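Local coordinates for FAD-binding PCMH-type domain-containing protein (Gibberella zeae, PDB 6YJO), which probably oxidises oligosaccharides with the help of a covalently bound FAD, as a fungal member of the oxygen-dependent FAD-linked oxidoreductase family, at residues Tyr61-Ala66 / His342-Ser347; Tyr67-Ile72 / Phe107-Glu112; Gly101-Ser106 / Asn459-Gln464. One frame throughout, in Å; residues are numbered along the deposited sequence.

Interaction 1 of 3, residues Tyr61-Ala66 / His342-Ser347; sequences YNLRLA and HSTFYS. With FAD (flavin-adenine dinucleotide), chain C.
Asn62 holds CG anti to its backbone N (chi1 -169°), while the first torsion of Phe345 sets its CG between its own N and carbonyl carbon (chi1 62°); together these bring the carboxamide flat over the ring. The amide closes an Asx turn within the type I turn Asn62-Leu65, and this loop, ahead of strand 71-73, meets the residues that lead into edge strand 346-352 of the seven-stranded antiparallel sheet. Amide and phenyl planes are only 8° apart, with Asn62 ND2 3.6 Å above the centre of the Phe345 ring. The same group pairs with both backbone polar atoms of Phe345. Its OD1 accepts from Phe345 N at 3.1 Å and from Arg64 N, the two donors approaching from opposite faces of the amide. Its ND2 donates to Phe345 O at 2.9 Å and also serves Tyr104 O, so the orientation of the amide is fixed by partners at both ends. The long chain of Arg64, bent at its third torsion, sends NE to Phe345 O at 2.8 Å; NE and Asn62 ND2 grip this oxygen from opposite faces of its carbonyl plane. A single beta bridge pairs Asn62 with Ser343: Ser343 N donates to Tyr61 O at 2.9 Å, whereas the return bond from Leu63 N to Ser343 O is modelled doubtfully short. Tyr61 meets Phe345 rim to rim and reaches the flavin, its CE2 lying 3.6 Å from Phe345 CE1 and 3.4 Å from FAD C8M.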
# COMPACT_ATOMS: atom_id res chain seq x y z
N TYR A 61 -13.07 -4.82 5.15
CA TYR A 61 -11.94 -5.08 6.04
C TYR A 61 -11.97 -4.12 7.22
O TYR A 61 -12.06 -4.54 8.38
CB TYR A 61 -10.61 -4.97 5.30
CG TYR A 61 -9.44 -5.10 6.26
CD1 TYR A 61 -9.09 -6.33 6.81
CD2 TYR A 61 -8.70 -3.98 6.64
CE1 TYR A 61 -8.04 -6.44 7.69
CE2 TYR A 61 -7.64 -4.09 7.52
CZ TYR A 61 -7.32 -5.33 8.05
OH TYR A 61 -6.27 -5.46 8.93
N ASN A 62 -11.91 -2.82 6.94
CA ASN A 62 -12.07 -1.81 7.98
C ASN A 62 -13.56 -1.74 8.31
O ASN A 62 -14.35 -1.16 7.57
CB ASN A 62 -11.55 -0.45 7.52
CG ASN A 62 -11.46 0.55 8.66
OD1 ASN A 62 -11.90 0.26 9.78
ND2 ASN A 62 -10.90 1.72 8.38
N LEU A 63 -13.94 -2.33 9.44
CA LEU A 63 -15.33 -2.34 9.87
C LEU A 63 -15.87 -0.94 10.12
O LEU A 63 -17.09 -0.77 10.22
CB LEU A 63 -15.49 -3.19 11.13
CG LEU A 63 -15.38 -4.70 10.90
CD1 LEU A 63 -15.36 -5.46 12.22
CD2 LEU A 63 -16.51 -5.19 10.02
N ARG A 64 -15.00 0.07 10.22
CA ARG A 64 -15.45 1.42 10.49
C ARG A 64 -16.24 2.00 9.32
O ARG A 64 -17.12 2.84 9.51
CB ARG A 64 -14.26 2.32 10.83
CG ARG A 64 -14.64 3.69 11.36
CD ARG A 64 -13.40 4.50 11.72
NE ARG A 64 -12.52 4.69 10.57
CZ ARG A 64 -12.68 5.63 9.65
NH1 ARG A 64 -13.68 6.50 9.73
NH2 ARG A 64 -11.83 5.72 8.63
N LEU A 65 -15.94 1.56 8.09
CA LEU A 65 -16.56 2.10 6.89
C LEU A 65 -17.13 0.94 6.07
O LEU A 65 -16.39 0.25 5.36
CB LEU A 65 -15.57 2.91 6.06
CG LEU A 65 -14.99 4.14 6.73
CD1 LEU A 65 -14.07 4.88 5.76
CD2 LEU A 65 -16.10 5.05 7.24
N ALA A 66 -18.44 0.73 6.17
CA ALA A 66 -19.14 -0.25 5.36
C ALA A 66 -19.96 0.46 4.29
O ALA A 66 -20.32 1.63 4.43
CB ALA A 66 -20.05 -1.13 6.22
N HIS A 342 -10.76 -8.69 9.54
CA HIS A 342 -11.38 -7.39 9.73
C HIS A 342 -10.68 -6.65 10.86
O HIS A 342 -10.11 -7.26 11.77
CB HIS A 342 -12.88 -7.52 10.04
CG HIS A 342 -13.56 -8.59 9.25
ND1 HIS A 342 -13.86 -8.44 7.91
CD2 HIS A 342 -13.98 -9.83 9.59
CE1 HIS A 342 -14.44 -9.55 7.47
NE2 HIS A 342 -14.53 -10.40 8.47
N SER A 343 -10.73 -5.32 10.78
CA SER A 343 -10.32 -4.45 11.86
C SER A 343 -11.20 -3.21 11.79
O SER A 343 -11.97 -3.03 10.85
CB SER A 343 -8.83 -4.09 11.76
OG SER A 343 -8.42 -3.26 12.83
N THR A 344 -11.09 -2.35 12.80
CA THR A 344 -11.79 -1.06 12.80
C THR A 344 -10.81 -0.01 13.29
O THR A 344 -10.41 -0.02 14.46
CB THR A 344 -13.06 -1.10 13.65
OG1 THR A 344 -13.10 0.04 14.52
CG2 THR A 344 -13.16 -2.39 14.46
N PHE A 345 -10.43 0.90 12.40
CA PHE A 345 -9.26 1.76 12.61
C PHE A 345 -9.37 2.99 11.73
O PHE A 345 -10.20 3.07 10.82
CB PHE A 345 -7.97 1.00 12.30
CG PHE A 345 -7.88 0.57 10.86
CD1 PHE A 345 -8.47 -0.62 10.44
CD2 PHE A 345 -7.23 1.35 9.92
CE1 PHE A 345 -8.40 -1.01 9.12
CE2 PHE A 345 -7.16 0.96 8.60
CZ PHE A 345 -7.75 -0.22 8.20
N TYR A 346 -8.50 3.96 12.02
CA TYR A 346 -8.28 5.12 11.16
C TYR A 346 -6.78 5.38 11.10
O TYR A 346 -6.10 5.33 12.12
CB TYR A 346 -9.01 6.36 11.67
CG TYR A 346 -8.51 7.65 11.08
CD1 TYR A 346 -8.69 7.94 9.73
CD2 TYR A 346 -7.85 8.59 11.86
CE1 TYR A 346 -8.23 9.12 9.18
CE2 TYR A 346 -7.38 9.78 11.32
CZ TYR A 346 -7.58 10.04 9.98
OH TYR A 346 -7.12 11.21 9.42
N SER A 347 -6.27 5.66 9.89
CA SER A 347 -4.84 5.84 9.70
C SER A 347 -4.57 7.00 8.76
O SER A 347 -5.44 7.48 8.03
CB SER A 347 -4.17 4.57 9.14
OG SER A 347 -4.28 3.49 10.06
PA FAD C . -8.72 -3.17 -2.09
O1A FAD C . -9.67 -2.47 -1.19
O2A FAD C . -9.30 -4.42 -2.77
O5B FAD C . -8.15 -2.18 -3.17
C5B FAD C . -7.63 -0.89 -2.81
C4B FAD C . -7.67 0.02 -4.01
O4B FAD C . -7.24 -0.71 -5.18
C3B FAD C . -9.06 0.57 -4.35
O3B FAD C . -8.97 1.87 -4.90
C2B FAD C . -9.56 -0.45 -5.37
O2B FAD C . -10.56 0.10 -6.22
C1B FAD C . -8.28 -0.74 -6.14
N9A FAD C . -8.27 -2.03 -6.83
C8A FAD C . -8.32 -3.28 -6.27
N7A FAD C . -8.31 -4.26 -7.14
C5A FAD C . -8.24 -3.60 -8.36
C6A FAD C . -8.19 -4.08 -9.68
N6A FAD C . -8.21 -5.37 -10.02
N1A FAD C . -8.13 -3.16 -10.67
C2A FAD C . -8.11 -1.86 -10.35
N3A FAD C . -8.15 -1.30 -9.14
C4A FAD C . -8.21 -2.23 -8.18
N1 FAD C . 0.96 -1.10 2.42
C2 FAD C . 2.32 -1.00 2.32
O2 FAD C . 2.85 -0.26 1.48
N3 FAD C . 3.13 -1.75 3.16
C4 FAD C . 2.70 -2.62 4.14
O4 FAD C . 3.52 -3.23 4.83
C4X FAD C . 1.26 -2.71 4.24
N5 FAD C . 0.76 -3.52 5.14
C5X FAD C . -0.62 -3.61 5.23
C6 FAD C . -1.17 -4.43 6.21
C7 FAD C . -2.55 -4.59 6.32
C7M FAD C . -3.10 -5.51 7.38
C8 FAD C . -3.40 -3.84 5.49
C8M FAD C . -4.90 -3.97 5.59
C9 FAD C . -2.85 -2.99 4.53
C9A FAD C . -1.47 -2.87 4.40
N10 FAD C . -0.89 -2.03 3.44
C10 FAD C . 0.47 -1.92 3.34
C1' FAD C . -1.73 -1.20 2.56
C2' FAD C . -2.01 -1.83 1.21
O2' FAD C . -0.88 -1.70 0.36
C3' FAD C . -3.20 -1.10 0.57
O3' FAD C . -4.29 -1.14 1.49
C4' FAD C . -3.66 -1.69 -0.76
O4' FAD C . -3.96 -0.63 -1.68
C5' FAD C . -4.88 -2.56 -0.57
O5' FAD C . -5.07 -3.37 -1.75
P FAD C . -6.18 -4.47 -1.79
O1P FAD C . -6.41 -4.92 -3.23
O2P FAD C . -5.85 -5.54 -0.80
O3P FAD C . -7.44 -3.63 -1.27
O HOH W 1 -8.88 4.81 7.72

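Interaction 2 of 3, residues Tyr67-Ile72 / Phe107-Glu112; sequences YTPAAI and FGYGGE. With FAD (flavin-adenine dinucleotide), chain C.
Two basic groups grip Glu112 OE2, Arg94 NH1 through a salt bridge and His115 NE2 through a hydrogen bond, and the backbone of the same glutamate lies against the ring of Tyr67. Glu112 CB points away from Tyr67, and what the ring meets is main chain. The peptide joining Gly111 to Glu112 covers one face of the phenol towards its rim, Gly111 C lying 3.5 Å and Glu112 N 3.4 Å above the ring plane. Over the same face, Gly111 CA makes a CH-pi contact 4.2 Å from the Tyr67 centroid and 23° off the normal. On the CD1 side of the ring, Glu112 CA comes within 3.4 Å of Tyr67 CD1. With CG beside the backbone N (chi1 -59°), Tyr67 lays its ring along this peptide. Tyr67 CB itself packs 4.2 Å from Tyr109 CB. The ring of Tyr109 meets Pro69 instead: Pro69 CD is 3.8 Å from Tyr109 CD1, and Pro69 CG sits at the ring edge, near its plane. The hydroxyl of Tyr109 is held beyond the contact by the carbonyl oxygen of Glu57. Gly110 and Gly111 both have positive phi, and this turn of the chain brings the Gly111-Glu112 peptide to the tyrosine. The contact ties the entry to strand 71-73 to the loop between strands 95-98 and 116-119, all three strands belonging to the parallel sheet of the FAD-binding domain; within that loop, Phe107 and Gly108 line the FAD pocket. No hydrogen bond joins the two segments, so their fit rests on dispersion and CH-pi contact, with Glu112 OE2 and Tyr109 OH bonded to residues outside it.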
# COMPACT_ATOMS: atom_id res chain seq x y z
N TYR A 67 -20.24 -0.27 3.21
CA TYR A 67 -21.06 0.23 2.12
C TYR A 67 -21.84 -0.93 1.52
O TYR A 67 -21.55 -2.10 1.78
CB TYR A 67 -20.21 0.94 1.06
CG TYR A 67 -19.43 2.10 1.62
CD1 TYR A 67 -20.04 3.32 1.85
CD2 TYR A 67 -18.09 1.97 1.94
CE1 TYR A 67 -19.34 4.38 2.37
CE2 TYR A 67 -17.38 3.03 2.46
CZ TYR A 67 -18.01 4.23 2.67
OH TYR A 67 -17.30 5.29 3.19
N THR A 68 -22.84 -0.59 0.70
CA THR A 68 -23.74 -1.58 0.11
C THR A 68 -23.78 -1.40 -1.40
O THR A 68 -24.54 -0.57 -1.92
CB THR A 68 -25.14 -1.47 0.71
OG1 THR A 68 -25.57 -0.10 0.71
CG2 THR A 68 -25.13 -2.01 2.13
N PRO A 69 -22.93 -2.13 -2.14
CA PRO A 69 -23.07 -2.23 -3.60
C PRO A 69 -24.49 -2.22 -4.15
O PRO A 69 -25.44 -2.60 -3.46
CB PRO A 69 -22.39 -3.57 -3.90
CG PRO A 69 -21.57 -3.92 -2.62
CD PRO A 69 -21.65 -2.72 -1.73
N ALA A 70 -24.62 -1.78 -5.40
CA ALA A 70 -25.82 -2.08 -6.18
C ALA A 70 -25.81 -3.53 -6.64
O ALA A 70 -26.84 -4.21 -6.58
CB ALA A 70 -25.91 -1.12 -7.37
N ALA A 71 -24.65 -4.02 -7.08
CA ALA A 71 -24.42 -5.44 -7.27
C ALA A 71 -22.95 -5.75 -7.02
O ALA A 71 -22.09 -4.86 -7.05
CB ALA A 71 -24.81 -5.90 -8.68
N ILE A 72 -22.67 -7.01 -6.72
CA ILE A 72 -21.32 -7.55 -6.63
C ILE A 72 -21.16 -8.58 -7.74
O ILE A 72 -21.94 -9.53 -7.83
CB ILE A 72 -21.04 -8.19 -5.27
CG1 ILE A 72 -21.12 -7.18 -4.13
CG2 ILE A 72 -19.66 -8.84 -5.28
CD1 ILE A 72 -21.22 -7.83 -2.77
N PHE A 107 -12.43 1.61 -0.15
CA PHE A 107 -12.66 2.10 -1.51
C PHE A 107 -12.84 0.97 -2.51
O PHE A 107 -13.29 1.22 -3.63
CB PHE A 107 -11.49 3.00 -1.94
CG PHE A 107 -11.43 4.34 -1.22
CD1 PHE A 107 -12.40 4.71 -0.30
CD2 PHE A 107 -10.40 5.23 -1.50
CE1 PHE A 107 -12.33 5.94 0.35
CE2 PHE A 107 -10.33 6.46 -0.86
CZ PHE A 107 -11.29 6.81 0.06
N GLY A 108 -12.51 -0.27 -2.13
CA GLY A 108 -12.87 -1.40 -2.97
C GLY A 108 -14.33 -1.41 -3.34
O GLY A 108 -14.69 -1.79 -4.46
N TYR A 109 -15.20 -1.01 -2.40
CA TYR A 109 -16.63 -0.93 -2.66
C TYR A 109 -17.01 0.35 -3.39
O TYR A 109 -18.09 0.42 -3.98
CB TYR A 109 -17.41 -1.03 -1.35
CG TYR A 109 -17.20 -2.34 -0.63
CD1 TYR A 109 -18.03 -3.43 -0.87
CD2 TYR A 109 -16.16 -2.50 0.28
CE1 TYR A 109 -17.84 -4.63 -0.22
CE2 TYR A 109 -15.96 -3.70 0.93
CZ TYR A 109 -16.80 -4.77 0.68
OH TYR A 109 -16.61 -5.97 1.32
N GLY A 110 -16.14 1.36 -3.37
CA GLY A 110 -16.36 2.62 -4.05
C GLY A 110 -16.35 3.84 -3.15
O GLY A 110 -16.45 4.97 -3.67
N GLY A 111 -16.23 3.68 -1.84
CA GLY A 111 -16.29 4.80 -0.93
C GLY A 111 -17.67 5.35 -0.70
O GLY A 111 -17.81 6.44 -0.14
N GLU A 112 -18.71 4.61 -1.11
CA GLU A 112 -20.10 5.05 -1.11
C GLU A 112 -20.93 3.84 -1.53
O GLU A 112 -20.40 2.80 -1.90
CB GLU A 112 -20.33 6.23 -2.06
CG GLU A 112 -20.04 5.91 -3.52
CD GLU A 112 -20.41 7.05 -4.45
OE1 GLU A 112 -20.36 8.22 -4.02
OE2 GLU A 112 -20.75 6.77 -5.62
PA FAD C . -8.72 -3.17 -2.09
O1A FAD C . -9.67 -2.47 -1.19
O2A FAD C . -9.30 -4.42 -2.77
O5B FAD C . -8.15 -2.18 -3.17
C5B FAD C . -7.63 -0.89 -2.81
C4B FAD C . -7.67 0.02 -4.01
O4B FAD C . -7.24 -0.71 -5.18
C3B FAD C . -9.06 0.57 -4.35
O3B FAD C . -8.97 1.87 -4.90
C2B FAD C . -9.56 -0.45 -5.37
O2B FAD C . -10.56 0.10 -6.22
C1B FAD C . -8.28 -0.74 -6.14
N9A FAD C . -8.27 -2.03 -6.83
C8A FAD C . -8.32 -3.28 -6.27
N7A FAD C . -8.31 -4.26 -7.14
C5A FAD C . -8.24 -3.60 -8.36
C6A FAD C . -8.19 -4.08 -9.68
N6A FAD C . -8.21 -5.37 -10.02
N1A FAD C . -8.13 -3.16 -10.67
C2A FAD C . -8.11 -1.86 -10.35
N3A FAD C . -8.15 -1.30 -9.14
C4A FAD C . -8.21 -2.23 -8.18
N1 FAD C . 0.96 -1.10 2.42
C2 FAD C . 2.32 -1.00 2.32
O2 FAD C . 2.85 -0.26 1.48
N3 FAD C . 3.13 -1.75 3.16
C4 FAD C . 2.70 -2.62 4.14
O4 FAD C . 3.52 -3.23 4.83
C4X FAD C . 1.26 -2.71 4.24
N5 FAD C . 0.76 -3.52 5.14
C5X FAD C . -0.62 -3.61 5.23
C6 FAD C . -1.17 -4.43 6.21
C7 FAD C . -2.55 -4.59 6.32
C7M FAD C . -3.10 -5.51 7.38
C8 FAD C . -3.40 -3.84 5.49
C8M FAD C . -4.90 -3.97 5.59
C9 FAD C . -2.85 -2.99 4.53
C9A FAD C . -1.47 -2.87 4.40
N10 FAD C . -0.89 -2.03 3.44
C10 FAD C . 0.47 -1.92 3.34
C1' FAD C . -1.73 -1.20 2.56
C2' FAD C . -2.01 -1.83 1.21
O2' FAD C . -0.88 -1.70 0.36
C3' FAD C . -3.20 -1.10 0.57
O3' FAD C . -4.29 -1.14 1.49
C4' FAD C . -3.66 -1.69 -0.76
O4' FAD C . -3.96 -0.63 -1.68
C5' FAD C . -4.88 -2.56 -0.57
O5' FAD C . -5.07 -3.37 -1.75
P FAD C . -6.18 -4.47 -1.79
O1P FAD C . -6.41 -4.92 -3.23
O2P FAD C . -5.85 -5.54 -0.80
O3P FAD C . -7.44 -3.63 -1.27

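Interaction 3 of 3, residues Gly101-Ser106 / Asn459-Gln464; sequences GHSYGS and NYLDTQ. With FAD (flavin-adenine dinucleotide), chain C.
Tyr104 and Tyr460 lie side by side and point the same way, both with CG anti to the carbonyl carbon (chi1 -72° and -63°); their ring planes are only 2° apart but slid until the faces barely overlap, centroids 5.7 Å apart. With so little overlap, the nearest approach is Tyr104 OH to Tyr460 CD1, 3.4 Å. One face of the Tyr104 ring carries Asn459 O, 4.0 Å above the plane and over the centre, while its edge meets Leu461 O and FAD C9. The hydroxyl of Tyr104 is hydrogen-bonded to Gln420 OE1. Tyr460 reaches on to the isoalloxazine, its CE1 3.2 Å from FAD N1 and its OH 3.1 Å from FAD N3. Between these segments, which join the FAD-binding and berberine-like regions, the cofactor is fastened at several points. His102 ND1 is bonded covalently to FAD C8M at 1.5 Å, the 8-alpha-histidyl half of the double linkage completed by Cys162. Gly101 N donates to the pyrophosphate oxygen FAD O2A at 2.8 Å, and Asn459 OD1 accepts from FAD O4' at a doubtfully short distance. The tyrosines thus meet without hydrogen bonding, while the covalent link and backbone N-H groups keep the flavin and its phosphates in place.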
# COMPACT_ATOMS: atom_id res chain seq x y z
N GLY A 101 -9.21 -6.07 -0.46
CA GLY A 101 -10.13 -5.37 0.42
C GLY A 101 -9.50 -4.60 1.55
O GLY A 101 -10.22 -4.15 2.45
N HIS A 102 -8.18 -4.42 1.54
CA HIS A 102 -7.50 -3.76 2.65
C HIS A 102 -7.51 -2.25 2.57
O HIS A 102 -6.84 -1.60 3.38
CB HIS A 102 -6.05 -4.24 2.75
CG HIS A 102 -5.86 -5.37 3.72
ND1 HIS A 102 -5.51 -5.17 5.04
CD2 HIS A 102 -6.01 -6.70 3.56
CE1 HIS A 102 -5.42 -6.34 5.64
NE2 HIS A 102 -5.73 -7.29 4.77
N SER A 103 -8.24 -1.66 1.62
CA SER A 103 -8.40 -0.21 1.59
C SER A 103 -8.68 0.31 2.99
O SER A 103 -9.58 -0.16 3.68
CB SER A 103 -9.55 0.16 0.65
OG SER A 103 -9.47 1.53 0.28
N TYR A 104 -7.87 1.28 3.42
CA TYR A 104 -8.10 1.92 4.71
C TYR A 104 -9.42 2.69 4.75
O TYR A 104 -9.84 3.10 5.84
CB TYR A 104 -6.95 2.87 5.06
CG TYR A 104 -5.65 2.18 5.44
CD1 TYR A 104 -5.51 0.79 5.37
CD2 TYR A 104 -4.56 2.92 5.87
CE1 TYR A 104 -4.32 0.17 5.72
CE2 TYR A 104 -3.37 2.31 6.23
CZ TYR A 104 -3.26 0.93 6.15
OH TYR A 104 -2.08 0.32 6.49
N GLY A 105 -10.07 2.88 3.60
CA GLY A 105 -11.36 3.52 3.54
C GLY A 105 -12.37 2.70 2.75
O GLY A 105 -13.37 3.23 2.28
N SER A 106 -12.10 1.40 2.60
CA SER A 106 -13.02 0.49 1.93
C SER A 106 -13.41 1.02 0.55
O SER A 106 -14.55 0.90 0.11
CB SER A 106 -14.26 0.24 2.78
OG SER A 106 -13.91 -0.14 4.10
N ASN A 459 -1.50 4.11 -0.57
CA ASN A 459 -1.88 2.85 0.06
C ASN A 459 -2.16 3.01 1.55
O ASN A 459 -2.86 2.17 2.13
CB ASN A 459 -0.79 1.80 -0.16
CG ASN A 459 -0.91 1.09 -1.49
OD1 ASN A 459 -2.01 0.84 -1.98
ND2 ASN A 459 0.23 0.76 -2.10
N TYR A 460 -1.62 4.05 2.18
CA TYR A 460 -2.00 4.45 3.53
C TYR A 460 -2.92 5.66 3.50
O TYR A 460 -2.73 6.64 4.23
CB TYR A 460 -0.75 4.74 4.37
CG TYR A 460 0.19 3.58 4.60
CD1 TYR A 460 -0.21 2.26 4.40
CD2 TYR A 460 1.49 3.80 5.05
CE1 TYR A 460 0.66 1.21 4.63
CE2 TYR A 460 2.36 2.77 5.28
CZ TYR A 460 1.94 1.47 5.07
OH TYR A 460 2.83 0.42 5.30
N LEU A 461 -3.93 5.62 2.63
CA LEU A 461 -4.72 6.81 2.35
C LEU A 461 -5.37 7.36 3.62
O LEU A 461 -5.90 6.61 4.44
CB LEU A 461 -5.80 6.50 1.31
CG LEU A 461 -6.79 5.38 1.63
CD1 LEU A 461 -8.08 5.94 2.22
CD2 LEU A 461 -7.09 4.57 0.37
N ASP A 462 -5.30 8.68 3.76
CA ASP A 462 -5.97 9.39 4.85
C ASP A 462 -7.41 9.65 4.42
O ASP A 462 -7.66 10.45 3.52
CB ASP A 462 -5.24 10.69 5.18
CG ASP A 462 -5.84 11.39 6.38
OD1 ASP A 462 -7.01 11.12 6.70
OD2 ASP A 462 -5.13 12.21 7.00
N THR A 463 -8.35 8.97 5.08
CA THR A 463 -9.73 8.97 4.61
C THR A 463 -10.39 10.33 4.78
O THR A 463 -11.32 10.66 4.03
CB THR A 463 -10.52 7.90 5.35
OG1 THR A 463 -11.71 7.60 4.61
CG2 THR A 463 -10.88 8.36 6.75
N GLN A 464 -9.94 11.15 5.73
CA GLN A 464 -10.60 12.41 6.05
C GLN A 464 -10.21 13.54 5.11
O GLN A 464 -10.59 14.69 5.36
CB GLN A 464 -10.28 12.81 7.50
CG GLN A 464 -10.67 11.78 8.54
CD GLN A 464 -12.17 11.52 8.57
OE1 GLN A 464 -12.64 10.52 8.04
NE2 GLN A 464 -12.91 12.41 9.21
PA FAD C . -8.72 -3.17 -2.09
O1A FAD C . -9.67 -2.47 -1.19
O2A FAD C . -9.30 -4.42 -2.77
O5B FAD C . -8.15 -2.18 -3.17
C5B FAD C . -7.63 -0.89 -2.81
C4B FAD C . -7.67 0.02 -4.01
O4B FAD C . -7.24 -0.71 -5.18
C3B FAD C . -9.06 0.57 -4.35
O3B FAD C . -8.97 1.87 -4.90
C2B FAD C . -9.56 -0.45 -5.37
O2B FAD C . -10.56 0.10 -6.22
C1B FAD C . -8.28 -0.74 -6.14
N9A FAD C . -8.27 -2.03 -6.83
C8A FAD C . -8.32 -3.28 -6.27
N7A FAD C . -8.31 -4.26 -7.14
C5A FAD C . -8.24 -3.60 -8.36
C6A FAD C . -8.19 -4.08 -9.68
N6A FAD C . -8.21 -5.37 -10.02
N1A FAD C . -8.13 -3.16 -10.67
C2A FAD C . -8.11 -1.86 -10.35
N3A FAD C . -8.15 -1.30 -9.14
C4A FAD C . -8.21 -2.23 -8.18
N1 FAD C . 0.96 -1.10 2.42
C2 FAD C . 2.32 -1.00 2.32
O2 FAD C . 2.85 -0.26 1.48
N3 FAD C . 3.13 -1.75 3.16
C4 FAD C . 2.70 -2.62 4.14
O4 FAD C . 3.52 -3.23 4.83
C4X FAD C . 1.26 -2.71 4.24
N5 FAD C . 0.76 -3.52 5.14
C5X FAD C . -0.62 -3.61 5.23
C6 FAD C . -1.17 -4.43 6.21
C7 FAD C . -2.55 -4.59 6.32
C7M FAD C . -3.10 -5.51 7.38
C8 FAD C . -3.40 -3.84 5.49
C8M FAD C . -4.90 -3.97 5.59
C9 FAD C . -2.85 -2.99 4.53
C9A FAD C . -1.47 -2.87 4.40
N10 FAD C . -0.89 -2.03 3.44
C10 FAD C . 0.47 -1.92 3.34
C1' FAD C . -1.73 -1.20 2.56
C2' FAD C . -2.01 -1.83 1.21
O2' FAD C . -0.88 -1.70 0.36
C3' FAD C . -3.20 -1.10 0.57
O3' FAD C . -4.29 -1.14 1.49
C4' FAD C . -3.66 -1.69 -0.76
O4' FAD C . -3.96 -0.63 -1.68
C5' FAD C . -4.88 -2.56 -0.57
O5' FAD C . -5.07 -3.37 -1.75
P FAD C . -6.18 -4.47 -1.79
O1P FAD C . -6.41 -4.92 -3.23
O2P FAD C . -5.85 -5.54 -0.80
O3P FAD C . -7.44 -3.63 -1.27

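Overall arrangement
All three contacts gather round one FAD. Interaction 3 carries its histidyl linkage, interaction 1 reaches the flavin methyl end through Tyr61, and interaction 2 borders the ribose and pyrophosphate through Phe107 and Gly108. The centres of interactions 1 and 3 are about 9 Å apart, and probable hydrogen bonds couple them: Tyr346 OH to Asp462 OD1 at 2.7 Å and Leu65 O to Ser106 OG at 2.8 Å. Tyr61 CZ also packs 3.2 Å from His102 CE1, beside the covalent bond. Interaction 2 is centred about 14 Å from each of the others. Its segment 67-72 follows directly on 61-66, and it packs on interaction 3, with Phe107 CE2 3.8 Å from Leu461 CD1.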